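Side-chain contacts in acyltransferase (Actinoplanes teichomyceticus, PDB 4Q38), which probably transfers long fatty acyl chains from acyl-CoA to the amino sugar of teicoplanin-type glycopeptide antibiotics, and binds coenzyme A together with a decanoylated glucosamine: residues Arg22-Leu27 with Asp83-Trp88; Ala32-Glu37 with Gly110-Pro115; Arg57-Arg62 with Val150-Leu155; His95-His100 with His183-Leu188; Phe125-Phe130 with Thr156-Leu161. One frame throughout, in Å; residues are numbered along the deposited sequence.

Contact 1. Residues Arg22-Leu27 with Asp83-Trp88; sequences RIALGL and DPALWW
A24 and L25, on the last turn of helix 18-25, rest against the first turn of helix 84-98 around the methyl group of A85. At the head of the segment, R22 ties the helix to the chain that leaves it: its NH1 donates to O of L27 at 2.9 Å, while its NE pairs with E19. A24 brings its own methyl to A85, CB to CB at 3.9 Å, a contact of two small side chains that lets the backbones come close, with the CA atoms of A24 and A85 6.7 Å apart. L25 follows and reaches farther. Its CG is anti to the carbonyl carbon (chi1 -61°), and the CD2 branch lies over the turn of the partner helix, 3.9 Å from CB of A85 and 4.2 Å from CB of L86. The same methyl of L25 also lies 3.8 Å from the backbone N of L86, so it touches main chain as well as side chains. G26 then turns the chain out of the helix with a positive phi of 81°, its N bonded to O of I23 and the N of L27 to O of R22. The arrangement is a small apolar helix-helix contact beside a Schellman motif, joining the N-terminal helix 18-25 to the start of helix 84-98.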
# COMPACT_ATOMS: atom_id res chain seq x y z
N ARG A 22 21.44 12.23 6.67
CA ARG A 22 20.26 12.93 7.19
C ARG A 22 20.26 14.41 6.81
O ARG A 22 19.24 14.93 6.33
CB ARG A 22 20.17 12.79 8.71
CG ARG A 22 18.84 13.23 9.28
CD ARG A 22 18.83 13.22 10.81
NE ARG A 22 19.77 14.18 11.39
CZ ARG A 22 19.57 15.49 11.47
NH1 ARG A 22 18.44 16.03 11.01
NH2 ARG A 22 20.49 16.27 12.02
N ILE A 23 21.40 15.06 7.02
CA ILE A 23 21.55 16.50 6.77
C ILE A 23 21.51 16.81 5.27
O ILE A 23 20.80 17.73 4.85
CB ILE A 23 22.81 17.06 7.47
CG1 ILE A 23 22.62 17.04 9.00
CG2 ILE A 23 23.12 18.48 7.00
CD1 ILE A 23 23.90 17.11 9.81
N ALA A 24 22.23 16.03 4.48
CA ALA A 24 22.24 16.18 3.01
C ALA A 24 20.84 16.08 2.41
O ALA A 24 20.47 16.88 1.55
CB ALA A 24 23.15 15.15 2.37
N LEU A 25 20.06 15.10 2.88
CA LEU A 25 18.74 14.85 2.29
C LEU A 25 17.66 15.75 2.88
O LEU A 25 16.55 15.82 2.34
CB LEU A 25 18.36 13.37 2.40
CG LEU A 25 19.28 12.36 1.70
CD1 LEU A 25 18.84 10.93 1.98
CD2 LEU A 25 19.39 12.59 0.20
N GLY A 26 17.98 16.44 3.97
CA GLY A 26 17.05 17.36 4.60
C GLY A 26 16.06 16.65 5.51
O GLY A 26 14.98 17.17 5.79
N LEU A 27 16.43 15.46 5.96
CA LEU A 27 15.58 14.62 6.81
C LEU A 27 15.54 15.13 8.26
O LEU A 27 16.56 15.59 8.78
CB LEU A 27 16.03 13.16 6.74
CG LEU A 27 15.70 12.44 5.42
CD1 LEU A 27 16.52 11.17 5.25
CD2 LEU A 27 14.20 12.14 5.30
N ASP A 83 24.73 11.20 -6.58
CA ASP A 83 23.70 11.15 -5.53
C ASP A 83 24.13 10.22 -4.39
O ASP A 83 23.43 9.24 -4.11
CB ASP A 83 22.38 10.64 -6.13
CG ASP A 83 21.94 11.44 -7.34
OD1 ASP A 83 21.50 12.59 -7.16
OD2 ASP A 83 22.03 10.91 -8.47
N PRO A 84 25.28 10.50 -3.74
CA PRO A 84 25.81 9.54 -2.77
C PRO A 84 24.94 9.31 -1.54
O PRO A 84 24.84 8.17 -1.08
CB PRO A 84 27.17 10.14 -2.36
CG PRO A 84 27.04 11.60 -2.66
CD PRO A 84 26.17 11.68 -3.87
N ALA A 85 24.34 10.37 -1.00
CA ALA A 85 23.50 10.25 0.19
C ALA A 85 22.24 9.47 -0.15
O ALA A 85 21.85 8.56 0.58
CB ALA A 85 23.15 11.63 0.74
N LEU A 86 21.62 9.82 -1.27
CA LEU A 86 20.43 9.12 -1.74
C LEU A 86 20.73 7.65 -2.01
O LEU A 86 19.94 6.77 -1.65
CB LEU A 86 19.85 9.81 -2.97
CG LEU A 86 18.41 9.44 -3.31
CD1 LEU A 86 17.67 10.63 -3.90
CD2 LEU A 86 18.36 8.25 -4.26
N TRP A 87 21.87 7.37 -2.64
CA TRP A 87 22.26 6.00 -2.95
C TRP A 87 22.51 5.18 -1.71
O TRP A 87 22.09 4.03 -1.64
CB TRP A 87 23.48 5.95 -3.89
CG TRP A 87 23.53 4.63 -4.63
CD1 TRP A 87 24.21 3.48 -4.26
CD2 TRP A 87 22.83 4.28 -5.87
NE1 TRP A 87 24.00 2.47 -5.17
CE2 TRP A 87 23.18 2.88 -6.16
CE3 TRP A 87 21.98 4.96 -6.75
CZ2 TRP A 87 22.70 2.22 -7.29
CZ3 TRP A 87 21.51 4.28 -7.89
CH2 TRP A 87 21.86 2.94 -8.15
N TRP A 88 23.20 5.78 -0.74
CA TRP A 88 23.45 5.14 0.56
C TRP A 88 22.15 4.65 1.16
O TRP A 88 22.05 3.51 1.61
CB TRP A 88 24.11 6.15 1.50
CG TRP A 88 24.49 5.63 2.87
CD1 TRP A 88 25.73 5.13 3.27
CD2 TRP A 88 23.66 5.59 4.09
NE1 TRP A 88 25.72 4.79 4.59
CE2 TRP A 88 24.51 5.03 5.14
CE3 TRP A 88 22.34 5.94 4.39
CZ2 TRP A 88 24.05 4.83 6.44
CZ3 TRP A 88 21.88 5.73 5.71
CH2 TRP A 88 22.72 5.20 6.71

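Contact 2. Residues Ala32-Glu37 with Gly110-Pro115; sequences AAWLTE and GGPPLP
The indole of W34 lies against the backbone of G111 and the ring of P112, meeting both obliquely. Its CD1 is 3.5 Å from CD of P112, and NE1 is 3.6 Å from CA of G111. Farther along the ring, CZ2 comes within 3.9 Å of N of G111. No hydrogen bond links the two segments; the contact is apolar carbon and main chain against an aromatic ring. W34 gets there by setting CG anti to its own N (chi1 173°), which carries the indole off helix 32-41 to the loop. G111, whose CA meets the indole, has a phi of 93°, a value that favours glycine. In the next shell, R109 also touches the indole, and P112 packs on L27. The loop is held from the other direction by O of G111, which accepts from Q177, and by O of P112, bonded to H126. One turn after W34, E37 forms salt bridges with R109, just before G110, and with R99. The contact is a tryptophan of one helix packed on a Gly-Pro loop, joining helix 32-41 to the irregular chain between helices 84-98 and 119-123.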
# COMPACT_ATOMS: atom_id res chain seq x y z
N ALA A 32 16.82 10.01 12.75
CA ALA A 32 18.17 9.58 13.15
C ALA A 32 18.26 8.12 13.60
O ALA A 32 19.18 7.40 13.20
CB ALA A 32 18.74 10.51 14.22
N ALA A 33 17.31 7.69 14.42
CA ALA A 33 17.27 6.31 14.92
C ALA A 33 17.17 5.31 13.77
O ALA A 33 17.90 4.32 13.73
CB ALA A 33 16.10 6.12 15.89
N TRP A 34 16.28 5.59 12.82
CA TRP A 34 16.12 4.77 11.62
C TRP A 34 17.41 4.70 10.84
O TRP A 34 17.85 3.62 10.43
CB TRP A 34 14.99 5.34 10.76
CG TRP A 34 14.81 4.70 9.40
CD1 TRP A 34 15.00 5.30 8.15
CD2 TRP A 34 14.39 3.32 9.11
NE1 TRP A 34 14.73 4.41 7.14
CE2 TRP A 34 14.36 3.21 7.64
CE3 TRP A 34 14.05 2.21 9.89
CZ2 TRP A 34 14.01 2.03 7.01
CZ3 TRP A 34 13.69 1.03 9.23
CH2 TRP A 34 13.67 0.94 7.82
N LEU A 35 18.03 5.85 10.65
CA LEU A 35 19.26 5.94 9.86
C LEU A 35 20.44 5.24 10.53
O LEU A 35 21.27 4.63 9.85
CB LEU A 35 19.57 7.40 9.54
CG LEU A 35 18.54 8.06 8.61
CD1 LEU A 35 18.73 9.56 8.57
CD2 LEU A 35 18.61 7.47 7.22
N THR A 36 20.49 5.31 11.86
CA THR A 36 21.47 4.54 12.62
C THR A 36 21.24 3.05 12.41
O THR A 36 22.18 2.28 12.16
CB THR A 36 21.40 4.88 14.13
OG1 THR A 36 21.69 6.27 14.29
CG2 THR A 36 22.41 4.07 14.94
N GLU A 37 19.98 2.64 12.50
CA GLU A 37 19.63 1.24 12.27
C GLU A 37 20.07 0.79 10.88
O GLU A 37 20.63 -0.29 10.72
CB GLU A 37 18.13 0.99 12.48
CG GLU A 37 17.75 -0.48 12.46
CD GLU A 37 16.25 -0.72 12.57
OE1 GLU A 37 15.50 0.23 12.88
OE2 GLU A 37 15.83 -1.88 12.35
N GLY A 110 9.00 1.25 5.67
CA GLY A 110 9.55 1.55 4.34
C GLY A 110 10.54 2.69 4.35
O GLY A 110 11.20 2.96 3.33
N GLY A 111 10.66 3.37 5.49
CA GLY A 111 11.51 4.55 5.60
C GLY A 111 10.72 5.82 5.35
O GLY A 111 9.60 5.77 4.85
N PRO A 112 11.31 6.98 5.70
CA PRO A 112 10.60 8.26 5.54
C PRO A 112 10.52 8.71 4.08
O PRO A 112 11.33 8.27 3.25
CB PRO A 112 11.48 9.23 6.33
CG PRO A 112 12.85 8.66 6.20
CD PRO A 112 12.64 7.17 6.29
N PRO A 113 9.56 9.59 3.77
CA PRO A 113 9.57 10.25 2.46
C PRO A 113 10.75 11.25 2.41
O PRO A 113 11.17 11.76 3.45
CB PRO A 113 8.24 11.00 2.45
CG PRO A 113 7.93 11.25 3.88
CD PRO A 113 8.45 10.05 4.62
N LEU A 114 11.30 11.50 1.22
CA LEU A 114 12.39 12.47 1.07
C LEU A 114 11.83 13.85 0.73
O LEU A 114 10.94 13.96 -0.12
CB LEU A 114 13.40 12.02 0.01
CG LEU A 114 14.21 10.74 0.27
CD1 LEU A 114 15.34 10.61 -0.75
CD2 LEU A 114 14.76 10.70 1.69
N PRO A 115 12.34 14.91 1.39
CA PRO A 115 11.91 16.28 1.07
C PRO A 115 12.05 16.57 -0.43
O PRO A 115 13.05 16.20 -1.03
CB PRO A 115 12.89 17.14 1.88
CG PRO A 115 13.25 16.28 3.05
CD PRO A 115 13.24 14.86 2.56

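Contact 3. Residues Arg57-Arg62 with Val150-Leu155; sequences RDLLRR and VGWETL
Stacking of R62 on W152 dominates this contact. The guanidinium lies flat on the indole, the planes 9° apart and the centres separated by 3.6 Å, with CZ of R62 3.3 Å from NE1 of W152. This is also a cation-pi interaction, since CZ stands over the five-membered ring, 26° off its normal. NH2 of R62 comes close to NE1 as well, but both are donors and no hydrogen bond forms. A CH-pi contact extends the overlap: CD of R62 sits almost directly above the six-membered ring, 3.7 Å from its centroid. CG of R62 is anti to the backbone N (chi1 -164°) and the chain stays extended from CG to NE, so methylene and guanidinium groups cover successive parts of the same indole face. The apolar share belongs to L59, whose CD1 touches CH2 of W152 at 3.6 Å, approaching the ring obliquely. W152 has a second cationic neighbour in R138 of helix 125-143, so the indole takes part in two cation-pi interactions, and L63 also packs on it. The whole is an arginine-tryptophan cation-pi stack at the surface, bridging helices 53-62 and 148-155 of the N-acyltransferase N-terminal domain.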
# COMPACT_ATOMS: atom_id res chain seq x y z
N ARG A 57 11.79 1.03 -18.62
CA ARG A 57 10.48 1.34 -19.20
C ARG A 57 9.59 0.12 -19.33
O ARG A 57 8.37 0.21 -19.13
CB ARG A 57 10.62 2.06 -20.55
CG ARG A 57 11.16 3.49 -20.46
CD ARG A 57 10.28 4.43 -19.63
NE ARG A 57 8.95 4.64 -20.20
CZ ARG A 57 8.62 5.63 -21.04
NH1 ARG A 57 9.53 6.51 -21.44
NH2 ARG A 57 7.38 5.72 -21.49
N ASP A 58 10.19 -1.03 -19.65
CA ASP A 58 9.44 -2.28 -19.75
C ASP A 58 8.91 -2.70 -18.38
O ASP A 58 7.74 -3.08 -18.24
CB ASP A 58 10.30 -3.40 -20.35
CG ASP A 58 10.44 -3.29 -21.87
OD1 ASP A 58 9.72 -2.51 -22.52
OD2 ASP A 58 11.30 -4.02 -22.42
N LEU A 59 9.77 -2.63 -17.36
CA LEU A 59 9.37 -3.01 -16.01
C LEU A 59 8.28 -2.08 -15.47
O LEU A 59 7.25 -2.55 -14.99
CB LEU A 59 10.57 -3.05 -15.06
CG LEU A 59 10.29 -3.54 -13.63
CD1 LEU A 59 9.62 -4.92 -13.62
CD2 LEU A 59 11.58 -3.56 -12.82
N LEU A 60 8.49 -0.77 -15.59
CA LEU A 60 7.47 0.21 -15.16
C LEU A 60 6.11 -0.02 -15.82
O LEU A 60 5.05 0.13 -15.18
CB LEU A 60 7.97 1.65 -15.37
CG LEU A 60 9.08 2.09 -14.39
CD1 LEU A 60 9.91 3.25 -14.93
CD2 LEU A 60 8.51 2.43 -13.01
N ARG A 61 6.12 -0.40 -17.10
CA ARG A 61 4.89 -0.66 -17.83
C ARG A 61 4.23 -1.94 -17.33
O ARG A 61 3.01 -2.00 -17.20
CB ARG A 61 5.18 -0.72 -19.34
CG ARG A 61 3.96 -0.87 -20.24
CD ARG A 61 4.15 -0.21 -21.61
NE ARG A 61 5.48 -0.45 -22.20
CZ ARG A 61 6.42 0.48 -22.37
NH1 ARG A 61 6.21 1.74 -22.02
NH2 ARG A 61 7.59 0.13 -22.90
N ARG A 62 5.04 -2.95 -17.04
CA ARG A 62 4.55 -4.20 -16.45
C ARG A 62 3.88 -3.94 -15.08
O ARG A 62 2.91 -4.61 -14.72
CB ARG A 62 5.69 -5.21 -16.33
CG ARG A 62 5.21 -6.64 -16.10
CD ARG A 62 6.22 -7.66 -16.58
NE ARG A 62 5.55 -8.93 -16.82
CZ ARG A 62 6.16 -10.05 -17.22
NH1 ARG A 62 7.47 -10.06 -17.42
NH2 ARG A 62 5.45 -11.15 -17.41
N VAL A 150 -0.01 -14.01 -10.98
CA VAL A 150 -0.43 -13.55 -9.65
C VAL A 150 0.65 -12.61 -9.09
O VAL A 150 0.33 -11.55 -8.56
CB VAL A 150 -0.71 -14.72 -8.68
CG1 VAL A 150 -0.97 -14.22 -7.27
CG2 VAL A 150 -1.89 -15.55 -9.17
N GLY A 151 1.91 -13.01 -9.23
CA GLY A 151 3.04 -12.19 -8.79
C GLY A 151 3.01 -10.81 -9.43
O GLY A 151 3.10 -9.80 -8.73
N TRP A 152 2.87 -10.77 -10.76
CA TRP A 152 2.79 -9.49 -11.47
C TRP A 152 1.55 -8.70 -11.13
O TRP A 152 1.65 -7.51 -10.84
CB TRP A 152 2.94 -9.69 -12.99
CG TRP A 152 4.37 -10.02 -13.36
CD1 TRP A 152 4.84 -11.20 -13.94
CD2 TRP A 152 5.56 -9.19 -13.15
NE1 TRP A 152 6.21 -11.15 -14.11
CE2 TRP A 152 6.71 -9.98 -13.65
CE3 TRP A 152 5.80 -7.92 -12.62
CZ2 TRP A 152 8.01 -9.49 -13.63
CZ3 TRP A 152 7.12 -7.44 -12.59
CH2 TRP A 152 8.20 -8.21 -13.08
N GLU A 153 0.39 -9.35 -11.12
CA GLU A 153 -0.86 -8.67 -10.76
C GLU A 153 -0.73 -7.97 -9.39
O GLU A 153 -1.19 -6.84 -9.21
CB GLU A 153 -2.02 -9.66 -10.73
CG GLU A 153 -3.41 -9.05 -10.61
CD GLU A 153 -4.49 -10.12 -10.51
OE1 GLU A 153 -4.35 -11.17 -11.16
OE2 GLU A 153 -5.49 -9.91 -9.77
N THR A 154 -0.10 -8.65 -8.45
CA THR A 154 0.15 -8.09 -7.12
C THR A 154 1.01 -6.83 -7.18
O THR A 154 0.68 -5.81 -6.58
CB THR A 154 0.79 -9.16 -6.21
OG1 THR A 154 -0.11 -10.28 -6.11
CG2 THR A 154 1.10 -8.59 -4.82
N LEU A 155 2.12 -6.90 -7.91
CA LEU A 155 3.08 -5.80 -7.96
C LEU A 155 2.59 -4.56 -8.71
O LEU A 155 3.15 -3.49 -8.53
CB LEU A 155 4.43 -6.29 -8.53
CG LEU A 155 5.13 -7.38 -7.69
CD1 LEU A 155 6.41 -7.86 -8.37
CD2 LEU A 155 5.43 -6.90 -6.27

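Contact 4. Residues His95-His100 with His183-Leu188; sequences HAIVRH and HLRGIL
L184, near the end of helix 177-184, meets I97 of helix 84-98, with CB of L184 4.0 Å from CG2 of I97. The two side chains pass at a slant, and L184 also touches F130, so this part of the contact continues into helix 125-143. R185 carries the rest with its aliphatic portion. Its CG lies 4.1 Å from CG2 of I97 and 3.5 Å from O of H100; its CD comes to 3.4 Å from that same oxygen and 3.7 Å from CB of H100. The chain then bends at chi3 (-71°), which turns the guanidinium away from helix 84-98. There NE donates to O of T181 and NH1 to O of A106, and one face of the group is covered by CD1 of I187. Buried though it is, the charged end is thus supplied with backbone acceptors, and Y182 adds a cation-pi interaction. G186 follows with positive phi, its N bonded to O of H183 at 3.1 Å. This glycine closes helix 177-184 in a Schellman motif, just ahead of strand 188-191, and the contact joins this helix end to the last part of helix 84-98 and the turn after it.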
# COMPACT_ATOMS: atom_id res chain seq x y z
N HIS A 95 17.75 -3.19 1.65
CA HIS A 95 18.20 -4.23 2.57
C HIS A 95 17.26 -4.41 3.75
O HIS A 95 16.93 -5.54 4.11
CB HIS A 95 19.63 -3.94 3.04
CG HIS A 95 20.32 -5.10 3.72
ND1 HIS A 95 21.49 -4.96 4.37
CD2 HIS A 95 19.96 -6.45 3.83
CE1 HIS A 95 21.87 -6.16 4.88
NE2 HIS A 95 20.93 -7.06 4.55
N ALA A 96 16.81 -3.30 4.33
CA ALA A 96 15.89 -3.33 5.46
C ALA A 96 14.55 -3.98 5.13
O ALA A 96 13.85 -4.46 6.03
CB ALA A 96 15.68 -1.92 6.02
N ILE A 97 14.19 -3.99 3.85
CA ILE A 97 12.97 -4.67 3.39
C ILE A 97 13.20 -6.17 3.13
O ILE A 97 12.48 -7.02 3.67
CB ILE A 97 12.34 -3.97 2.16
CG1 ILE A 97 11.90 -2.55 2.54
CG2 ILE A 97 11.15 -4.77 1.63
CD1 ILE A 97 11.48 -1.68 1.37
N VAL A 98 14.22 -6.50 2.32
CA VAL A 98 14.45 -7.90 1.94
C VAL A 98 14.87 -8.80 3.11
O VAL A 98 14.69 -10.02 3.04
CB VAL A 98 15.44 -8.06 0.77
CG1 VAL A 98 14.87 -7.44 -0.50
CG2 VAL A 98 16.81 -7.47 1.11
N ARG A 99 15.41 -8.20 4.17
CA ARG A 99 15.74 -8.95 5.38
C ARG A 99 14.48 -9.55 6.03
O ARG A 99 14.57 -10.50 6.80
CB ARG A 99 16.48 -8.06 6.39
CG ARG A 99 15.63 -6.96 7.00
CD ARG A 99 16.32 -6.23 8.13
NE ARG A 99 15.55 -5.07 8.58
CZ ARG A 99 15.95 -4.22 9.53
NH1 ARG A 99 17.12 -4.40 10.13
NH2 ARG A 99 15.20 -3.19 9.87
N HIS A 100 13.32 -8.97 5.71
CA HIS A 100 12.03 -9.49 6.20
C HIS A 100 11.20 -10.16 5.15
O HIS A 100 9.97 -10.28 5.31
CB HIS A 100 11.23 -8.36 6.84
CG HIS A 100 11.86 -7.78 8.08
ND1 HIS A 100 12.32 -8.55 9.09
CD2 HIS A 100 12.10 -6.46 8.45
CE1 HIS A 100 12.81 -7.76 10.07
NE2 HIS A 100 12.68 -6.49 9.68
N HIS A 183 3.83 -5.80 -0.42
CA HIS A 183 4.03 -6.42 -1.72
C HIS A 183 5.44 -6.93 -1.84
O HIS A 183 5.66 -8.05 -2.30
CB HIS A 183 3.77 -5.43 -2.86
CG HIS A 183 2.50 -4.62 -2.71
ND1 HIS A 183 2.28 -3.82 -1.66
CD2 HIS A 183 1.40 -4.49 -3.55
CE1 HIS A 183 1.09 -3.20 -1.80
NE2 HIS A 183 0.56 -3.60 -2.97
N LEU A 184 6.40 -6.10 -1.43
CA LEU A 184 7.83 -6.40 -1.60
C LEU A 184 8.37 -7.49 -0.66
O LEU A 184 9.42 -8.08 -0.93
CB LEU A 184 8.67 -5.12 -1.45
CG LEU A 184 8.48 -4.07 -2.56
CD1 LEU A 184 9.24 -2.78 -2.24
CD2 LEU A 184 8.88 -4.61 -3.91
N ARG A 185 7.66 -7.76 0.42
CA ARG A 185 8.02 -8.89 1.27
C ARG A 185 7.31 -10.18 0.88
O ARG A 185 7.49 -11.20 1.53
CB ARG A 185 7.76 -8.57 2.74
CG ARG A 185 8.79 -7.64 3.34
CD ARG A 185 8.41 -7.29 4.77
NE ARG A 185 7.24 -6.41 4.85
CZ ARG A 185 6.47 -6.30 5.93
NH1 ARG A 185 6.69 -7.07 7.00
NH2 ARG A 185 5.45 -5.44 5.94
N GLY A 186 6.50 -10.14 -0.18
CA GLY A 186 5.79 -11.34 -0.57
C GLY A 186 4.78 -11.85 0.45
O GLY A 186 4.52 -13.04 0.53
N ILE A 187 4.22 -10.93 1.24
CA ILE A 187 3.22 -11.27 2.25
C ILE A 187 1.82 -10.79 1.88
O ILE A 187 0.88 -10.97 2.66
CB ILE A 187 3.62 -10.74 3.66
CG1 ILE A 187 3.75 -9.21 3.67
CG2 ILE A 187 4.93 -11.40 4.09
CD1 ILE A 187 3.75 -8.58 5.05
N LEU A 188 1.70 -10.20 0.69
CA LEU A 188 0.43 -9.70 0.17
C LEU A 188 0.29 -10.18 -1.26
O LEU A 188 1.26 -10.10 -2.04
CB LEU A 188 0.40 -8.16 0.20
CG LEU A 188 -0.85 -7.46 -0.35
CD1 LEU A 188 -1.93 -7.36 0.71
CD2 LEU A 188 -0.51 -6.05 -0.83

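Contact 5. Residues Phe125-Phe130 with Thr156-Leu161; sequences FHVYVF and TQLGEL
F130 and L158 both hold CG anti to the backbone N, with chi1 of -165° and 176°, and this sends each side chain out into the interface between helices 125-143 and 157-169. The two run past each other in opposite directions: the phenyl ring reaches toward the base of L158, and the leucine methyls reach back toward the root of the ring. L158 lays CB and both methyls over one face of F130. CB stands above the middle of the ring, 4.0 Å from the centroid and 13° off the normal, which makes a CH-pi contact. The methyls lie over the same face, nearer the CG end of the ring: CD2 of L158 is 3.6 Å from CD1 of F130, and CD1 of L158 is 4.0 Å from CD2 of F130. V127, one turn earlier, adds a looser touch, its CG1 4.5 Å from CD2 of L158. All three side chains are buried, and no hydrogen bond crosses between the segments. T180 of helix 177-184 also packs on F130, while V127 reaches M174 and I73. Next to L158 in the chain, Q157 touches the bound decanoyl-glucosamine, although L158 itself is about 12 Å from that ligand. This is leucine-on-phenylalanine helix packing in the core of the N-acyltransferase N-terminal domain, behind a residue that lines the sugar pocket.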
# COMPACT_ATOMS: atom_id res chain seq x y z
N PHE A 125 11.95 8.41 -4.87
CA PHE A 125 12.86 7.54 -4.12
C PHE A 125 12.33 6.12 -3.92
O PHE A 125 13.01 5.14 -4.19
CB PHE A 125 13.24 8.17 -2.77
CG PHE A 125 14.16 7.30 -1.94
CD1 PHE A 125 15.53 7.25 -2.21
CD2 PHE A 125 13.66 6.53 -0.89
CE1 PHE A 125 16.38 6.45 -1.46
CE2 PHE A 125 14.50 5.73 -0.13
CZ PHE A 125 15.87 5.69 -0.41
N HIS A 126 11.11 6.02 -3.41
CA HIS A 126 10.54 4.71 -3.07
C HIS A 126 10.09 3.92 -4.25
O HIS A 126 9.90 2.70 -4.17
CB HIS A 126 9.45 4.91 -2.03
CG HIS A 126 9.98 5.39 -0.71
ND1 HIS A 126 10.75 4.61 0.07
CD2 HIS A 126 9.89 6.62 -0.08
CE1 HIS A 126 11.13 5.31 1.16
NE2 HIS A 126 10.59 6.53 1.08
N VAL A 127 9.92 4.59 -5.39
CA VAL A 127 9.77 3.86 -6.64
C VAL A 127 11.08 3.13 -6.99
O VAL A 127 11.06 1.96 -7.42
CB VAL A 127 9.34 4.79 -7.79
CG1 VAL A 127 9.24 4.03 -9.11
CG2 VAL A 127 8.01 5.45 -7.46
N TYR A 128 12.21 3.81 -6.80
CA TYR A 128 13.53 3.18 -7.04
C TYR A 128 13.76 2.02 -6.07
O TYR A 128 14.28 0.98 -6.46
CB TYR A 128 14.69 4.19 -6.96
CG TYR A 128 14.53 5.31 -7.96
CD1 TYR A 128 14.46 5.04 -9.33
CD2 TYR A 128 14.40 6.63 -7.54
CE1 TYR A 128 14.27 6.06 -10.25
CE2 TYR A 128 14.21 7.66 -8.45
CZ TYR A 128 14.15 7.37 -9.80
OH TYR A 128 13.96 8.37 -10.70
N VAL A 129 13.38 2.22 -4.81
CA VAL A 129 13.38 1.12 -3.84
C VAL A 129 12.58 -0.06 -4.38
O VAL A 129 13.08 -1.19 -4.37
CB VAL A 129 12.81 1.53 -2.46
CG1 VAL A 129 12.75 0.31 -1.54
CG2 VAL A 129 13.66 2.60 -1.81
N PHE A 130 11.37 0.21 -4.86
CA PHE A 130 10.49 -0.84 -5.36
C PHE A 130 11.15 -1.56 -6.55
O PHE A 130 11.24 -2.79 -6.56
CB PHE A 130 9.12 -0.26 -5.76
CG PHE A 130 8.03 -1.29 -5.95
CD1 PHE A 130 7.99 -2.11 -7.08
CD2 PHE A 130 7.00 -1.40 -5.01
CE1 PHE A 130 6.96 -3.04 -7.25
CE2 PHE A 130 5.98 -2.33 -5.17
CZ PHE A 130 5.95 -3.15 -6.30
N THR A 156 1.55 -4.71 -9.55
CA THR A 156 0.96 -3.59 -10.30
C THR A 156 0.35 -2.50 -9.43
O THR A 156 0.10 -1.40 -9.94
CB THR A 156 -0.15 -4.01 -11.30
OG1 THR A 156 -1.26 -4.57 -10.58
CG2 THR A 156 0.37 -4.99 -12.34
N GLN A 157 0.10 -2.76 -8.14
CA GLN A 157 -0.37 -1.66 -7.31
C GLN A 157 0.63 -0.51 -7.25
O GLN A 157 0.26 0.61 -6.90
CB GLN A 157 -0.83 -2.06 -5.89
CG GLN A 157 -1.73 -0.96 -5.30
CD GLN A 157 -2.42 -1.29 -3.99
OE1 GLN A 157 -3.51 -0.77 -3.69
NE2 GLN A 157 -1.79 -2.12 -3.19
N LEU A 158 1.90 -0.76 -7.60
CA LEU A 158 2.86 0.34 -7.68
C LEU A 158 2.33 1.45 -8.58
O LEU A 158 2.35 2.62 -8.22
CB LEU A 158 4.24 -0.13 -8.17
CG LEU A 158 5.26 1.01 -8.36
CD1 LEU A 158 5.60 1.70 -7.03
CD2 LEU A 158 6.52 0.49 -9.05
N GLY A 159 1.85 1.07 -9.76
CA GLY A 159 1.33 2.05 -10.71
C GLY A 159 0.16 2.84 -10.15
O GLY A 159 0.08 4.05 -10.32
N GLU A 160 -0.76 2.14 -9.48
CA GLU A 160 -1.92 2.77 -8.84
C GLU A 160 -1.47 3.82 -7.83
O GLU A 160 -1.99 4.93 -7.79
CB GLU A 160 -2.76 1.69 -8.16
CG GLU A 160 -3.93 2.20 -7.31
CD GLU A 160 -4.67 1.09 -6.59
OE1 GLU A 160 -5.02 0.09 -7.25
OE2 GLU A 160 -4.93 1.21 -5.37
N LEU A 161 -0.47 3.47 -7.02
CA LEU A 161 -0.02 4.35 -5.94
C LEU A 161 0.76 5.54 -6.50
O LEU A 161 0.67 6.64 -5.97
CB LEU A 161 0.82 3.57 -4.93
CG LEU A 161 0.09 2.44 -4.17
CD1 LEU A 161 1.09 1.48 -3.54
CD2 LEU A 161 -0.86 3.01 -3.11

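How the contacts relate
The contacts form a connected path through the helical part of the chain. Contacts 1 and 2 lie 10 Å apart between centres and touch where CB of R22 meets CD1 of L35 at 3.5 Å. Contact 2 is linked to contact 4 by CH2 of W34, 3.9 Å from CB of A96, and to contact 5 by CD1 of L114, 3.7 Å from CD1 of F125. Contacts 3 and 5, also 10 Å apart between centres, meet at L155 and F130. Contact 5 in turn packs on contact 4 through CG1 of V129 and CD1 of I97, 3.7 Å apart. Its Q157 reaches the decanoyl-glucosamine, whereas the side chain of R185 in contact 4 stays about 11 Å from that ligand.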